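PDB 4TPV: hookworm platelet inhibitor 1 from Ancylostoma caninum, which inhibits platelet aggregation and platelet adhesion to fibrinogen and collagen, possibly by binding the integrins that recognise these ligands. Local coordinates for residues L11-D14 with M15-M18. Numbering follows the deposited sequence.
Sequences LDDD and MREM
The guanidinium of R16 has L11 over one face, with L11 CG 4.2 Å above its plane and offset toward the rim, while D13 OD1 lies at its edge, near that plane. D13 OD1 and R16 NH1 are 2.9 Å apart, a salt bridge; as a hydrogen bond it is weak, with an N-H...O angle of only 128°. The carboxylate and guanidinium planes are 69° apart, so the two groups do not meet as a flat, two-pronged pair. NH1 also donates to a water that in turn donates to L11 O, tying the group back to the backbone just ahead of the helix. NE carries a further salt bridge, to OE2 of E49 on helix 46-56.

D12 is the N-cap of helix 13-34. With CG held in the cleft between its own backbone N and C, OD1 turns forward over the first turn to accept from M15 N at 3.0 Å, with a nearly straight N-H...O angle of 163°. R16 N donates to D12 O at 3.0 Å, opening the i-to-i+4 ladder that E17 N and M18 N continue to D13 O and D14 O. On the apolar side, L11 CD1 packs 3.6 Å from M15 CB. Three successive aspartates at the N-terminal end of helix 13-34 probably interact favourably with the helix dipole, and D13 and E49 together would offset the charge of the buried R16, helping join this first turn to helix 46-56.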
loop_
_atom_site.group_PDB
_atom_site.type_symbol
_atom_site.label_atom_id
_atom_site.label_comp_id
_atom_site.label_asym_id
_atom_site.label_seq_id
_atom_site.Cartn_x
_atom_site.Cartn_y
_atom_site.Cartn_z
ATOM N N LEU A 11 -17.209 -3.172 -1.377
ATOM C CA LEU A 11 -15.972 -3.365 -2.122
ATOM C C LEU A 11 -16.201 -4.456 -3.176
ATOM O O LEU A 11 -16.768 -5.506 -2.854
ATOM C CB LEU A 11 -14.838 -3.756 -1.157
ATOM C CG LEU A 11 -13.455 -3.951 -1.773
ATOM C CD1 LEU A 11 -12.864 -2.616 -2.170
ATOM C CD2 LEU A 11 -12.507 -4.693 -0.820
ATOM N N ASP A 12 -15.820 -4.203 -4.431
ATOM C CA ASP A 12 -15.883 -5.237 -5.467
ATOM C C ASP A 12 -14.560 -5.361 -6.222
ATOM O O ASP A 12 -13.600 -4.660 -5.906
ATOM C CB ASP A 12 -17.026 -4.960 -6.441
ATOM C CG ASP A 12 -16.967 -3.558 -7.030
ATOM O OD1 ASP A 12 -15.885 -2.926 -7.027
ATOM O OD2 ASP A 12 -18.012 -3.077 -7.509
ATOM N N ASP A 13 -14.501 -6.256 -7.210
ATOM C CA ASP A 13 -13.241 -6.487 -7.931
ATOM C C ASP A 13 -12.708 -5.225 -8.590
ATOM O O ASP A 13 -11.493 -4.994 -8.632
ATOM C CB ASP A 13 -13.398 -7.568 -8.999
ATOM C CG ASP A 13 -13.445 -8.961 -8.414
ATOM O OD1 ASP A 13 -13.325 -9.093 -7.183
ATOM O OD2 ASP A 13 -13.594 -9.929 -9.192
ATOM N N ASP A 14 -13.626 -4.426 -9.123
ATOM C CA ASP A 14 -13.303 -3.144 -9.731
ATOM C C ASP A 14 -12.518 -2.265 -8.754
ATOM O O ASP A 14 -11.446 -1.742 -9.071
ATOM C CB ASP A 14 -14.588 -2.438 -10.165
ATOM C CG ASP A 14 -14.334 -1.277 -11.096
ATOM O OD1 ASP A 14 -13.367 -1.347 -11.881
ATOM O OD2 ASP A 14 -15.112 -0.303 -11.049
ATOM N N MET A 15 -13.057 -2.107 -7.554
ATOM C CA MET A 15 -12.390 -1.281 -6.555
ATOM C C MET A 15 -11.071 -1.895 -6.071
ATOM O O MET A 15 -10.138 -1.170 -5.752
ATOM C CB MET A 15 -13.305 -1.043 -5.363
ATOM C CG MET A 15 -14.582 -0.288 -5.711
ATOM S SD MET A 15 -15.695 -0.190 -4.290
ATOM C CE MET A 15 -14.558 0.554 -3.115
ATOM N N ARG A 16 -11.015 -3.224 -5.985
ATOM C CA ARG A 16 -9.770 -3.889 -5.589
ATOM C C ARG A 16 -8.689 -3.516 -6.585
ATOM O O ARG A 16 -7.583 -3.158 -6.206
ATOM C CB ARG A 16 -9.935 -5.411 -5.499
ATOM C CG ARG A 16 -10.909 -5.846 -4.420
ATOM C CD ARG A 16 -11.133 -7.343 -4.440
ATOM N NE ARG A 16 -11.935 -7.742 -3.290
ATOM C CZ ARG A 16 -13.213 -8.113 -3.340
ATOM N NH1 ARG A 16 -13.853 -8.186 -4.504
ATOM N NH2 ARG A 16 -13.846 -8.434 -2.215
ATOM N N GLU A 17 -9.033 -3.564 -7.870
ATOM C CA GLU A 17 -8.110 -3.177 -8.923
ATOM C C GLU A 17 -7.737 -1.693 -8.815
ATOM O O GLU A 17 -6.570 -1.338 -8.969
ATOM C CB GLU A 17 -8.720 -3.489 -10.300
ATOM C CG GLU A 17 -7.725 -3.442 -11.436
ATOM C CD GLU A 17 -8.333 -3.910 -12.750
ATOM O OE1 GLU A 17 -9.526 -3.617 -12.994
ATOM O OE2 GLU A 17 -7.626 -4.583 -13.531
ATOM N N MET A 18 -8.707 -0.837 -8.513
ATOM C CA MET A 18 -8.437 0.585 -8.365
ATOM C C MET A 18 -7.442 0.786 -7.227
ATOM O O MET A 18 -6.477 1.499 -7.383
ATOM C CB MET A 18 -9.717 1.383 -8.118
ATOM C CG MET A 18 -10.618 1.483 -9.348
ATOM S SD MET A 18 -12.228 2.139 -8.870
ATOM C CE MET A 18 -13.154 1.935 -10.403
HETATM O O HOH W 1 -16.810 -8.114 -3.626
#